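Local coordinates for protein-S-isoprenylcysteine O-methyltransferase (Tribolium castaneum, PDB 5V7P) that methylates the C-terminal carboxylate of isoprenylated cysteine residues in proteins, using S-adenosyl-L-methionine as methyl donor in the endoplasmic reticulum membrane, at residues 174-179 with 201-206; 207-212 with 260-265. One frame throughout, in Å; residues are numbered along the deposited sequence.

Leaving helix 156-180, the chain runs through a mostly non-helical loop and returns at 201-206, where contact 1 closes it against residues 174-179. Immediately afterwards it enters 207-212 and helix 210-225, goes back through helix 231-258, and closes a second, largely helical loop when helix 260-268 reaches 207-212 in contact 2. The two loops therefore follow one another in series, their centres about 11 Å apart. They also touch: Pro210 packs on Ala176 and Tyr204, and Tyr265 OH comes close to Tyr204 O. Together they tie a predicted transmembrane helix, the cofactor loop and the probably cytoplasmic C-terminal helix around S-adenosyl-L-homocysteine, which both contacts touch.

Contact 1 of 2, residues 174-179 with 201-206. With MPG ([(Z)-octadec-9-enyl] (2R)-2,3-bis(oxidanyl)propanoate), chain B; SAH (S-adenosyl-L-homocysteine), chain C; MPG ([(Z)-octadec-9-enyl] (2R)-2,3-bis(oxidanyl)propanoate), chain R.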
ATOM      1  N   LYS A 174      -7.295  -9.562  -5.677  1.00 21.05           N
ATOM      2  CA  LYS A 174      -6.543  -9.949  -6.867  1.00 28.37           C
ATOM      3  C   LYS A 174      -7.449 -10.065  -8.087  1.00 27.82           C
ATOM      4  O   LYS A 174      -7.041  -9.721  -9.202  1.00 20.77           O
ATOM      5  CB  LYS A 174      -5.799 -11.258  -6.613  1.00 22.35           C
ATOM      6  CG  LYS A 174      -4.367 -11.068  -6.130  1.00 32.09           C
ATOM      7  CD  LYS A 174      -4.295 -10.225  -4.862  1.00 31.45           C
ATOM      8  CE  LYS A 174      -2.856  -9.981  -4.443  1.00 32.36           C
ATOM      9  NZ  LYS A 174      -2.762  -9.170  -3.194  1.00 35.55           N
ATOM     10  N   THR A 175      -8.680 -10.545  -7.900  1.00 28.45           N
ATOM     11  CA  THR A 175      -9.627 -10.571  -9.010  1.00 29.95           C
ATOM     12  C   THR A 175      -9.866  -9.170  -9.552  1.00 23.44           C
ATOM     13  O   THR A 175      -9.896  -8.964 -10.771  1.00 23.92           O
ATOM     14  CB  THR A 175     -10.945 -11.206  -8.569  1.00 27.55           C
ATOM     15  OG1 THR A 175     -11.449 -10.525  -7.415  1.00 50.11           O
ATOM     16  CG2 THR A 175     -10.747 -12.678  -8.255  1.00 23.94           C
ATOM     17  N   ALA A 176     -10.032  -8.191  -8.661  1.00 22.33           N
ATOM     18  CA  ALA A 176     -10.221  -6.814  -9.104  1.00 22.38           C
ATOM     19  C   ALA A 176      -9.043  -6.338  -9.946  1.00 17.48           C
ATOM     20  O   ALA A 176      -9.233  -5.711 -10.994  1.00 28.05           O
ATOM     21  CB  ALA A 176     -10.421  -5.899  -7.895  1.00 15.76           C
ATOM     22  N   ILE A 177      -7.816  -6.632  -9.507  1.00 28.71           N
ATOM     23  CA  ILE A 177      -6.637  -6.208 -10.258  1.00 23.22           C
ATOM     24  C   ILE A 177      -6.636  -6.843 -11.643  1.00 19.50           C
ATOM     25  O   ILE A 177      -6.329  -6.186 -12.644  1.00 23.42           O
ATOM     26  CB  ILE A 177      -5.351  -6.547  -9.479  1.00 22.12           C
ATOM     27  CG1 ILE A 177      -5.341  -5.813  -8.135  1.00 27.81           C
ATOM     28  CG2 ILE A 177      -4.113  -6.172 -10.291  1.00 24.20           C
ATOM     29  CD1 ILE A 177      -4.205  -6.212  -7.209  1.00 27.20           C
ATOM     30  N   LEU A 178      -6.976  -8.132 -11.721  1.00 26.20           N
ATOM     31  CA  LEU A 178      -7.054  -8.803 -13.014  1.00 28.67           C
ATOM     32  C   LEU A 178      -8.177  -8.228 -13.869  1.00 21.35           C
ATOM     33  O   LEU A 178      -8.011  -8.043 -15.080  1.00 32.65           O
ATOM     34  CB  LEU A 178      -7.253 -10.304 -12.811  1.00 27.25           C
ATOM     35  CG  LEU A 178      -6.002 -11.108 -12.454  1.00 39.86           C
ATOM     36  CD1 LEU A 178      -6.292 -12.117 -11.351  1.00 34.48           C
ATOM     37  CD2 LEU A 178      -5.468 -11.814 -13.690  1.00 54.03           C
ATOM     38  N   THR A 179      -9.326  -7.936 -13.255  1.00 24.31           N
ATOM     39  CA  THR A 179     -10.459  -7.411 -14.010  1.00 23.26           C
ATOM     40  C   THR A 179     -10.175  -6.007 -14.527  1.00 30.28           C
ATOM     41  O   THR A 179     -10.573  -5.658 -15.644  1.00 36.71           O
ATOM     42  CB  THR A 179     -11.714  -7.416 -13.138  1.00 21.32           C
ATOM     43  OG1 THR A 179     -11.927  -8.733 -12.614  1.00 29.20           O
ATOM     44  CG2 THR A 179     -12.937  -6.997 -13.941  1.00 24.62           C
ATOM     45  N   HIS A 201     -17.668  -4.168 -15.084  1.00 29.21           N
ATOM     46  CA  HIS A 201     -18.043  -5.572 -15.125  1.00 30.81           C
ATOM     47  C   HIS A 201     -17.262  -6.355 -14.078  1.00 32.19           C
ATOM     48  O   HIS A 201     -16.320  -5.852 -13.459  1.00 26.87           O
ATOM     49  CB  HIS A 201     -17.801  -6.156 -16.521  1.00 19.57           C
ATOM     50  CG  HIS A 201     -16.356  -6.219 -16.910  1.00 22.18           C
ATOM     51  ND1 HIS A 201     -15.660  -5.122 -17.367  1.00 29.43           N
ATOM     52  CD2 HIS A 201     -15.480  -7.252 -16.918  1.00 32.70           C
ATOM     53  CE1 HIS A 201     -14.414  -5.474 -17.635  1.00 35.09           C
ATOM     54  NE2 HIS A 201     -14.280  -6.762 -17.371  1.00 26.87           N
ATOM     55  N   GLY A 202     -17.667  -7.610 -13.890  1.00 29.01           N
ATOM     56  CA  GLY A 202     -17.032  -8.439 -12.883  1.00 32.09           C
ATOM     57  C   GLY A 202     -17.287  -7.891 -11.491  1.00 27.84           C
ATOM     58  O   GLY A 202     -18.358  -7.351 -11.194  1.00 23.91           O
ATOM     59  N   VAL A 203     -16.285  -8.026 -10.620  1.00 24.47           N
ATOM     60  CA  VAL A 203     -16.415  -7.517  -9.260  1.00 21.76           C
ATOM     61  C   VAL A 203     -16.666  -6.015  -9.248  1.00 22.99           C
ATOM     62  O   VAL A 203     -17.162  -5.481  -8.252  1.00 23.39           O
ATOM     63  CB  VAL A 203     -15.166  -7.882  -8.428  1.00 21.50           C
ATOM     64  CG1 VAL A 203     -15.085  -9.391  -8.235  1.00 31.53           C
ATOM     65  CG2 VAL A 203     -13.895  -7.353  -9.082  1.00 21.97           C
ATOM     66  N   TYR A 204     -16.345  -5.314 -10.338  1.00 24.87           N
ATOM     67  CA  TYR A 204     -16.681  -3.898 -10.422  1.00 22.04           C
ATOM     68  C   TYR A 204     -18.170  -3.667 -10.637  1.00 22.71           C
ATOM     69  O   TYR A 204     -18.621  -2.521 -10.539  1.00 22.67           O
ATOM     70  CB  TYR A 204     -15.868  -3.227 -11.531  1.00 17.58           C
ATOM     71  CG  TYR A 204     -14.437  -2.992 -11.119  1.00 16.07           C
ATOM     72  CD1 TYR A 204     -13.461  -3.956 -11.338  1.00 17.63           C
ATOM     73  CD2 TYR A 204     -14.066  -1.818 -10.479  1.00 14.86           C
ATOM     74  CE1 TYR A 204     -12.151  -3.749 -10.943  1.00 23.37           C
ATOM     75  CE2 TYR A 204     -12.764  -1.601 -10.085  1.00 17.80           C
ATOM     76  CZ  TYR A 204     -11.811  -2.569 -10.316  1.00 18.68           C
ATOM     77  OH  TYR A 204     -10.512  -2.354  -9.920  1.00 22.11           O
ATOM     78  N   ALA A 205     -18.941  -4.718 -10.917  1.00 23.06           N
ATOM     79  CA  ALA A 205     -20.392  -4.613 -10.875  1.00 35.31           C
ATOM     80  C   ALA A 205     -20.936  -4.739  -9.458  1.00 25.59           C
ATOM     81  O   ALA A 205     -22.044  -4.264  -9.189  1.00 29.92           O
ATOM     82  CB  ALA A 205     -21.029  -5.679 -11.768  1.00 29.15           C
ATOM     83  N   TRP A 206     -20.182  -5.368  -8.552  1.00 27.66           N
ATOM     84  CA  TRP A 206     -20.602  -5.472  -7.157  1.00 32.40           C
ATOM     85  C   TRP A 206     -20.245  -4.210  -6.382  1.00 31.44           C
ATOM     86  O   TRP A 206     -21.088  -3.646  -5.675  1.00 24.18           O
ATOM     87  CB  TRP A 206     -19.947  -6.687  -6.493  1.00 32.33           C
ATOM     88  CG  TRP A 206     -20.134  -7.985  -7.218  1.00 46.52           C
ATOM     89  CD1 TRP A 206     -21.019  -8.253  -8.221  1.00 48.07           C
ATOM     90  CD2 TRP A 206     -19.404  -9.197  -6.992  1.00 53.89           C
ATOM     91  NE1 TRP A 206     -20.886  -9.558  -8.634  1.00 52.59           N
ATOM     92  CE2 TRP A 206     -19.901 -10.159  -7.894  1.00 58.67           C
ATOM     93  CE3 TRP A 206     -18.378  -9.562  -6.115  1.00 50.74           C
ATOM     94  CZ2 TRP A 206     -19.408 -11.461  -7.942  1.00 60.68           C
ATOM     95  CZ3 TRP A 206     -17.890 -10.855  -6.164  1.00 52.28           C
ATOM     96  CH2 TRP A 206     -18.405 -11.789  -7.071  1.00 60.08           C
TER
HETATM   97  C2  MPG B 321     -10.700 -11.864 -14.060  1.00 58.37           C
HETATM   98  C3  MPG B 321     -11.317 -13.207 -13.666  1.00 51.41           C
HETATM   99  C4  MPG B 321     -10.747 -13.679 -12.330  1.00 59.63           C
HETATM  100  C5  MPG B 321     -11.732 -14.652 -11.687  1.00 54.09           C
HETATM  101  C6  MPG B 321     -11.005 -15.537 -10.675  1.00 48.64           C
HETATM  102  C7  MPG B 321     -12.034 -16.275  -9.820  1.00 53.61           C
HETATM  103  C8  MPG B 321     -11.397 -16.710  -8.501  1.00 60.31           C
HETATM  104  C9  MPG B 321     -11.977 -18.063  -8.090  1.00 65.49           C
HETATM  105  C10 MPG B 321     -11.335 -18.878  -7.277  1.00 78.76           C
HETATM  106  C11 MPG B 321      -9.966 -18.518  -6.694  1.00 77.31           C
HETATM  107  C12 MPG B 321      -9.682 -19.381  -5.465  1.00 68.90           C
HETATM  108  C13 MPG B 321      -8.218 -19.817  -5.469  1.00 72.32           C
HETATM  109  C14 MPG B 321      -7.856 -20.384  -4.097  1.00 57.83           C
HETATM  110  O1  MPG B 321     -10.430 -10.672 -16.111  1.00 60.57           O
HETATM  111  C1  MPG B 321     -10.177 -11.904 -15.494  1.00 67.52           C
HETATM  112  CXD MPG B 321     -10.179  -9.644 -18.414  1.00 65.02           C
HETATM  113  O2  MPG B 321      -9.230  -8.737 -18.901  1.00 76.72           O
HETATM  114  C21 MPG B 321     -11.440  -8.894 -17.994  1.00 54.55           C
HETATM  115  O3  MPG B 321     -11.732  -7.896 -18.934  1.00 38.69           O
HETATM  116  O4  MPG B 321      -8.458 -10.679 -17.187  1.00 81.47           O
HETATM  117  CX3 MPG B 321      -9.604 -10.373 -17.201  1.00 69.37           C
HETATM  118  N   SAH C 301     -10.452   1.896  -6.608  1.00 23.78           N
HETATM  119  CA  SAH C 301     -10.378   0.721  -7.465  1.00 22.99           C
HETATM  120  CB  SAH C 301      -9.057   0.698  -8.225  1.00 24.15           C
HETATM  121  CG  SAH C 301      -7.819   0.890  -7.354  1.00 24.19           C
HETATM  122  SD  SAH C 301      -6.331   1.104  -8.367  1.00 21.82           S
HETATM  123  C   SAH C 301     -10.537  -0.561  -6.651  1.00 28.54           C
HETATM  124  O   SAH C 301     -10.436  -0.551  -5.423  1.00 18.10           O
HETATM  125  OXT SAH C 301     -10.770  -1.640  -7.197  1.00 15.91           O
HETATM  126  C5' SAH C 301      -6.490   2.909  -8.494  1.00 20.06           C
HETATM  127  C4' SAH C 301      -6.644   3.406  -9.926  1.00 23.38           C
HETATM  128  O4' SAH C 301      -7.731   2.756 -10.552  1.00 27.18           O
HETATM  129  C3' SAH C 301      -6.934   4.900  -9.944  1.00 33.18           C
HETATM  130  O3' SAH C 301      -5.950   5.588 -10.681  1.00 27.33           O
HETATM  131  C2' SAH C 301      -8.298   5.048 -10.585  1.00 28.37           C
HETATM  132  O2' SAH C 301      -8.304   6.086 -11.539  1.00 23.51           O
HETATM  133  C1' SAH C 301      -8.567   3.684 -11.217  1.00 27.19           C
HETATM  134  N9  SAH C 301      -9.976   3.251 -11.112  1.00 22.96           N
HETATM  135  C8  SAH C 301     -10.775   3.255  -9.998  1.00 25.75           C
HETATM  136  N7  SAH C 301     -11.990   2.764 -10.330  1.00 22.18           N
HETATM  137  C5  SAH C 301     -11.976   2.441 -11.639  1.00 21.39           C
HETATM  138  C6  SAH C 301     -12.943   1.909 -12.480  1.00 20.50           C
HETATM  139  N6  SAH C 301     -14.156   1.617 -12.021  1.00 20.73           N
HETATM  140  N1  SAH C 301     -12.629   1.686 -13.801  1.00 18.50           N
HETATM  141  C2  SAH C 301     -11.374   1.987 -14.282  1.00 21.16           C
HETATM  142  N3  SAH C 301     -10.420   2.516 -13.441  1.00 15.84           N
HETATM  143  C4  SAH C 301     -10.719   2.740 -12.142  1.00 20.18           C
HETATM  144  C2  MPG R 316     -16.394 -12.425 -12.065  1.00 53.74           C
HETATM  145  C3  MPG R 316     -15.513 -13.101 -11.018  1.00 56.20           C
HETATM  146  C4  MPG R 316     -16.394 -13.551  -9.857  1.00 52.20           C
HETATM  147  C5  MPG R 316     -15.536 -14.258  -8.810  1.00 60.56           C
HETATM  148  C6  MPG R 316     -14.915 -13.236  -7.861  1.00 55.46           C
HETATM  149  C7  MPG R 316     -14.463 -13.935  -6.580  1.00 52.47           C
HETATM  150  C8  MPG R 316     -14.191 -12.891  -5.504  1.00 49.90           C
HETATM  151  C9  MPG R 316     -14.175 -13.579  -4.134  1.00 45.86           C
HETATM  152  C10 MPG R 316     -14.800 -13.134  -3.062  1.00 36.58           C
HETATM  153  C11 MPG R 316     -15.640 -11.855  -3.002  1.00 59.16           C
HETATM  154  C12 MPG R 316     -17.024 -12.183  -2.456  1.00 61.58           C
HETATM  155  C13 MPG R 316     -16.914 -12.516  -0.970  1.00 44.14           C
HETATM  156  O1  MPG R 316     -16.563 -12.267 -14.427  1.00 66.49           O
HETATM  157  C1  MPG R 316     -15.634 -12.296 -13.381  1.00 48.09           C
HETATM  158  CXD MPG R 316     -16.911 -12.001 -16.918  1.00 80.30           C
HETATM  159  O2  MPG R 316     -17.871 -10.985 -17.001  1.00 70.00           O
HETATM  160  C21 MPG R 316     -17.611 -13.357 -16.863  1.00 69.51           C
HETATM  161  O3  MPG R 316     -18.636 -13.392 -17.818  1.00 68.04           O
HETATM  162  O4  MPG R 316     -15.012 -11.277 -15.722  1.00 74.33           O
HETATM  163  CX3 MPG R 316     -16.071 -11.810 -15.655  1.00 83.26           C
HETATM  164  O   HOH W   1     -14.278  -9.689 -11.730  1.00 21.03           O
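Ala176 and Val203 bring the backbones closest, with CA atoms 6.2 Å apart, and Thr179 faces Gly202 at 6.7 Å; residues 174-179 are regular helix, while 201-206 turn from a loop into a short, weakly bonded helix. Val203 CG2, set between its own backbone N and carbonyl carbon, is turned onto Ala176, 3.7 Å from CA. Thr179 CG2 touches both His201 O and the His201 imidazole, 3.7 Å from NE2, and also meets the Tyr204 ring edge at CD1. Thr179 OG1 donates to Thr175 O from above the carbonyl plane, and accepts from a water 2.7 Å away that in turn takes the N-H of Val203, a polar bridge between helix and loop. Here the end of helix 156-180 meets the cofactor-binding loop of the ICMT family. Tyr204, part of the S-adenosyl-L-methionine site, lays its edge in plane against Ala176 O, 3.5 Å from CE1, and its OH makes a weak hydrogen bond to S-adenosyl-L-homocysteine OXT. On the lipid side, His201 NE2 hydrogen-bonds O3 of one octadecenyl dihydroxypropanoate (MPG) at 3.2 Å, and the chain of a second MPG passes Val203 CG1 and the Trp206 ring.

Contact 2 of 2, residues 207-212 with 260-265; sequences FRHPSY and QQYCDY. With SAH (S-adenosyl-L-homocysteine), chain C.
Tyr265 and Arg208 form the main packing pair: the arginine's aliphatic chain lies over one face of the phenol, with a CH-pi contact from Arg208 CD 4.1 Å from the ring centroid. This joins helix 260-268 to the N-terminal end of helix 210-225, whose N-cap position is His209, at the S-adenosyl-L-methionine site of the ICMT family. Tyr262 OH approaches the edge of the Arg208 guanidinium, 3.8 Å from NE, and the imidazole of His209, 3.6 Å from CE1; its ring stands 81° from the guanidinium plane. Both tyrosines have CG anti to the backbone N (chi1 -160° for Tyr262), which carries their hydroxyls across to 207-212. Water links the two segments to the bound product, donating to Arg208 O and accepting from Tyr262 OH and from N6 of S-adenosyl-L-homocysteine. Farther along, His209 ND1 accepts from the amino group of S-adenosyl-L-homocysteine, in the imidazole plane, while the carboxylate is gripped by Ser211 N, Ser211 OG and Tyr212 N at the start of the helix. In the outer shell, Glu251 pairs with Arg208 NE and His209 NE2, Val269 O and Glu277 O take the guanidinium N-H groups, and Tyr204 O lies doubtfully close to Tyr265 OH. That same hydroxyl oxygen, Tyr265 OH, sits 3.3 Å from Arg208 CA.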
ATOM      1  N   PHE A 207     -18.995  -3.765  -6.496  1.00 31.44           N
ATOM      2  CA  PHE A 207     -18.495  -2.606  -5.775  1.00 25.55           C
ATOM      3  C   PHE A 207     -17.737  -1.702  -6.735  1.00 22.18           C
ATOM      4  O   PHE A 207     -17.170  -2.162  -7.730  1.00 23.19           O
ATOM      5  CB  PHE A 207     -17.560  -3.014  -4.625  1.00 26.52           C
ATOM      6  CG  PHE A 207     -18.000  -4.245  -3.887  1.00 26.74           C
ATOM      7  CD1 PHE A 207     -19.027  -4.186  -2.961  1.00 28.13           C
ATOM      8  CD2 PHE A 207     -17.371  -5.459  -4.106  1.00 26.60           C
ATOM      9  CE1 PHE A 207     -19.426  -5.317  -2.275  1.00 26.83           C
ATOM     10  CE2 PHE A 207     -17.767  -6.594  -3.424  1.00 29.84           C
ATOM     11  CZ  PHE A 207     -18.795  -6.522  -2.507  1.00 27.27           C
ATOM     12  N   ARG A 208     -17.727  -0.406  -6.424  1.00 17.25           N
ATOM     13  CA  ARG A 208     -16.946   0.539  -7.210  1.00 24.92           C
ATOM     14  C   ARG A 208     -15.456   0.450  -6.912  1.00 19.85           C
ATOM     15  O   ARG A 208     -14.644   0.842  -7.756  1.00 20.70           O
ATOM     16  CB  ARG A 208     -17.434   1.969  -6.960  1.00 26.24           C
ATOM     17  CG  ARG A 208     -18.905   2.177  -7.276  1.00 26.70           C
ATOM     18  CD  ARG A 208     -19.181   3.597  -7.739  1.00 24.70           C
ATOM     19  NE  ARG A 208     -18.870   4.594  -6.717  1.00 31.79           N
ATOM     20  CZ  ARG A 208     -19.722   5.034  -5.795  1.00 22.29           C
ATOM     21  NH1 ARG A 208     -20.962   4.569  -5.742  1.00 32.65           N
ATOM     22  NH2 ARG A 208     -19.333   5.947  -4.915  1.00 27.08           N
ATOM     23  N   HIS A 209     -15.080  -0.064  -5.744  1.00 22.81           N
ATOM     24  CA  HIS A 209     -13.679  -0.158  -5.334  1.00 26.26           C
ATOM     25  C   HIS A 209     -13.415  -1.532  -4.729  1.00 21.11           C
ATOM     26  O   HIS A 209     -13.056  -1.655  -3.554  1.00 16.18           O
ATOM     27  CB  HIS A 209     -13.339   0.958  -4.348  1.00 19.92           C
ATOM     28  CG  HIS A 209     -13.764   2.316  -4.817  1.00 20.48           C
ATOM     29  ND1 HIS A 209     -13.068   3.025  -5.771  1.00 18.31           N
ATOM     30  CD2 HIS A 209     -14.822   3.086  -4.473  1.00 22.36           C
ATOM     31  CE1 HIS A 209     -13.676   4.177  -5.990  1.00 24.41           C
ATOM     32  NE2 HIS A 209     -14.743   4.239  -5.215  1.00 21.19           N
ATOM     33  N   PRO A 210     -13.569  -2.598  -5.521  1.00 19.58           N
ATOM     34  CA  PRO A 210     -13.430  -3.951  -4.961  1.00 20.18           C
ATOM     35  C   PRO A 210     -12.041  -4.251  -4.421  1.00 23.65           C
ATOM     36  O   PRO A 210     -11.914  -5.065  -3.497  1.00 16.67           O
ATOM     37  CB  PRO A 210     -13.784  -4.859  -6.148  1.00 20.44           C
ATOM     38  CG  PRO A 210     -13.506  -4.027  -7.359  1.00 16.67           C
ATOM     39  CD  PRO A 210     -13.833  -2.619  -6.970  1.00 17.79           C
ATOM     40  N   SER A 211     -10.991  -3.632  -4.966  1.00 18.21           N
ATOM     41  CA  SER A 211      -9.653  -3.882  -4.440  1.00 21.95           C
ATOM     42  C   SER A 211      -9.488  -3.265  -3.056  1.00 16.35           C
ATOM     43  O   SER A 211      -8.812  -3.835  -2.195  1.00 13.37           O
ATOM     44  CB  SER A 211      -8.592  -3.350  -5.406  1.00 21.91           C
ATOM     45  OG  SER A 211      -8.250  -2.004  -5.127  1.00 24.06           O
ATOM     46  N   TYR A 212     -10.112  -2.108  -2.815  1.00 14.83           N
ATOM     47  CA  TYR A 212     -10.075  -1.525  -1.477  1.00 16.40           C
ATOM     48  C   TYR A 212     -10.969  -2.290  -0.511  1.00 20.74           C
ATOM     49  O   TYR A 212     -10.653  -2.384   0.681  1.00 26.89           O
ATOM     50  CB  TYR A 212     -10.485  -0.052  -1.529  1.00 16.11           C
ATOM     51  CG  TYR A 212      -9.604   0.815  -2.408  1.00 17.78           C
ATOM     52  CD1 TYR A 212      -8.332   0.400  -2.786  1.00 18.90           C
ATOM     53  CD2 TYR A 212     -10.048   2.050  -2.861  1.00 12.14           C
ATOM     54  CE1 TYR A 212      -7.531   1.191  -3.590  1.00 15.34           C
ATOM     55  CE2 TYR A 212      -9.253   2.846  -3.658  1.00 14.29           C
ATOM     56  CZ  TYR A 212      -7.996   2.413  -4.020  1.00 15.52           C
ATOM     57  OH  TYR A 212      -7.202   3.200  -4.820  1.00 22.99           O
ATOM     58  N   GLN A 260     -20.314  11.612 -17.120  1.00 33.08           N
ATOM     59  CA  GLN A 260     -21.598  11.035 -16.733  1.00 35.52           C
ATOM     60  C   GLN A 260     -21.535   9.517 -16.639  1.00 31.46           C
ATOM     61  O   GLN A 260     -22.313   8.916 -15.890  1.00 31.74           O
ATOM     62  CB  GLN A 260     -22.683  11.456 -17.726  1.00 43.57           C
ATOM     63  CG  GLN A 260     -24.095  11.036 -17.329  1.00 46.90           C
ATOM     64  CD  GLN A 260     -24.600  11.779 -16.110  1.00 46.89           C
ATOM     65  OE1 GLN A 260     -24.268  12.944 -15.896  1.00 42.98           O
ATOM     66  NE2 GLN A 260     -25.404  11.102 -15.297  1.00 50.38           N
ATOM     67  N   GLN A 261     -20.635   8.877 -17.389  1.00 32.22           N
ATOM     68  CA  GLN A 261     -20.512   7.425 -17.296  1.00 36.22           C
ATOM     69  C   GLN A 261     -20.186   6.992 -15.873  1.00 31.06           C
ATOM     70  O   GLN A 261     -20.721   5.991 -15.385  1.00 31.89           O
ATOM     71  CB  GLN A 261     -19.449   6.915 -18.270  1.00 31.40           C
ATOM     72  CG  GLN A 261     -19.976   6.624 -19.669  1.00 34.57           C
ATOM     73  CD  GLN A 261     -20.293   7.882 -20.456  1.00 38.08           C
ATOM     74  OE1 GLN A 261     -21.457   8.245 -20.631  1.00 40.64           O
ATOM     75  NE2 GLN A 261     -19.255   8.551 -20.941  1.00 43.23           N
ATOM     76  N   TYR A 262     -19.313   7.734 -15.186  1.00 33.65           N
ATOM     77  CA  TYR A 262     -19.039   7.414 -13.790  1.00 35.96           C
ATOM     78  C   TYR A 262     -20.154   7.898 -12.875  1.00 36.09           C
ATOM     79  O   TYR A 262     -20.434   7.256 -11.857  1.00 35.63           O
ATOM     80  CB  TYR A 262     -17.708   8.016 -13.341  1.00 30.53           C
ATOM     81  CG  TYR A 262     -17.171   7.334 -12.105  1.00 32.74           C
ATOM     82  CD1 TYR A 262     -16.518   6.113 -12.198  1.00 23.38           C
ATOM     83  CD2 TYR A 262     -17.339   7.891 -10.844  1.00 27.03           C
ATOM     84  CE1 TYR A 262     -16.037   5.473 -11.080  1.00 22.69           C
ATOM     85  CE2 TYR A 262     -16.858   7.254  -9.715  1.00 32.89           C
ATOM     86  CZ  TYR A 262     -16.208   6.043  -9.841  1.00 25.14           C
ATOM     87  OH  TYR A 262     -15.723   5.394  -8.729  1.00 21.18           O
ATOM     88  N   CYS A 263     -20.794   9.019 -13.213  1.00 29.19           N
ATOM     89  CA  CYS A 263     -21.944   9.469 -12.436  1.00 32.06           C
ATOM     90  C   CYS A 263     -23.040   8.409 -12.435  1.00 28.75           C
ATOM     91  O   CYS A 263     -23.609   8.089 -11.387  1.00 34.55           O
ATOM     92  CB  CYS A 263     -22.466  10.795 -12.990  1.00 33.05           C
ATOM     93  SG  CYS A 263     -23.658  11.627 -11.915  1.00 61.83           S
ATOM     94  N   ASP A 264     -23.339   7.839 -13.607  1.00 28.95           N
ATOM     95  CA  ASP A 264     -24.308   6.747 -13.675  1.00 31.78           C
ATOM     96  C   ASP A 264     -23.819   5.536 -12.894  1.00 33.75           C
ATOM     97  O   ASP A 264     -24.617   4.814 -12.284  1.00 26.98           O
ATOM     98  CB  ASP A 264     -24.567   6.361 -15.132  1.00 43.84           C
ATOM     99  CG  ASP A 264     -25.123   7.507 -15.953  1.00 39.97           C
ATOM    100  OD1 ASP A 264     -25.756   8.413 -15.370  1.00 42.77           O
ATOM    101  OD2 ASP A 264     -24.929   7.497 -17.187  1.00 47.44           O
ATOM    102  N   TYR A 265     -22.506   5.293 -12.912  1.00 34.33           N
ATOM    103  CA  TYR A 265     -21.932   4.160 -12.196  1.00 30.19           C
ATOM    104  C   TYR A 265     -22.060   4.329 -10.687  1.00 32.89           C
ATOM    105  O   TYR A 265     -22.227   3.339  -9.965  1.00 30.70           O
ATOM    106  CB  TYR A 265     -20.469   4.004 -12.612  1.00 28.63           C
ATOM    107  CG  TYR A 265     -19.727   2.839 -11.999  1.00 31.77           C
ATOM    108  CD1 TYR A 265     -20.250   1.554 -12.029  1.00 26.49           C
ATOM    109  CD2 TYR A 265     -18.477   3.023 -11.422  1.00 29.76           C
ATOM    110  CE1 TYR A 265     -19.558   0.490 -11.479  1.00 27.18           C
ATOM    111  CE2 TYR A 265     -17.781   1.969 -10.873  1.00 21.93           C
ATOM    112  CZ  TYR A 265     -18.321   0.707 -10.904  1.00 18.89           C
ATOM    113  OH  TYR A 265     -17.616  -0.337 -10.356  1.00 20.68           O
TER
HETATM  114  N   SAH C 301     -10.452   1.896  -6.608  1.00 23.78           N
HETATM  115  CA  SAH C 301     -10.378   0.721  -7.465  1.00 22.99           C
HETATM  116  CB  SAH C 301      -9.057   0.698  -8.225  1.00 24.15           C
HETATM  117  CG  SAH C 301      -7.819   0.890  -7.354  1.00 24.19           C
HETATM  118  SD  SAH C 301      -6.331   1.104  -8.367  1.00 21.82           S
HETATM  119  C   SAH C 301     -10.537  -0.561  -6.651  1.00 28.54           C
HETATM  120  O   SAH C 301     -10.436  -0.551  -5.423  1.00 18.10           O
HETATM  121  OXT SAH C 301     -10.770  -1.640  -7.197  1.00 15.91           O
HETATM  122  C5' SAH C 301      -6.490   2.909  -8.494  1.00 20.06           C
HETATM  123  C4' SAH C 301      -6.644   3.406  -9.926  1.00 23.38           C
HETATM  124  O4' SAH C 301      -7.731   2.756 -10.552  1.00 27.18           O
HETATM  125  C3' SAH C 301      -6.934   4.900  -9.944  1.00 33.18           C
HETATM  126  O3' SAH C 301      -5.950   5.588 -10.681  1.00 27.33           O
HETATM  127  C2' SAH C 301      -8.298   5.048 -10.585  1.00 28.37           C
HETATM  128  O2' SAH C 301      -8.304   6.086 -11.539  1.00 23.51           O
HETATM  129  C1' SAH C 301      -8.567   3.684 -11.217  1.00 27.19           C
HETATM  130  N9  SAH C 301      -9.976   3.251 -11.112  1.00 22.96           N
HETATM  131  C8  SAH C 301     -10.775   3.255  -9.998  1.00 25.75           C
HETATM  132  N7  SAH C 301     -11.990   2.764 -10.330  1.00 22.18           N
HETATM  133  C5  SAH C 301     -11.976   2.441 -11.639  1.00 21.39           C
HETATM  134  C6  SAH C 301     -12.943   1.909 -12.480  1.00 20.50           C
HETATM  135  N6  SAH C 301     -14.156   1.617 -12.021  1.00 20.73           N
HETATM  136  N1  SAH C 301     -12.629   1.686 -13.801  1.00 18.50           N
HETATM  137  C2  SAH C 301     -11.374   1.987 -14.282  1.00 21.16           C
HETATM  138  N3  SAH C 301     -10.420   2.516 -13.441  1.00 15.84           N
HETATM  139  C4  SAH C 301     -10.719   2.740 -12.142  1.00 20.18           C
HETATM  140  O   HOH W   2     -14.471   2.933  -9.403  1.00 19.28           O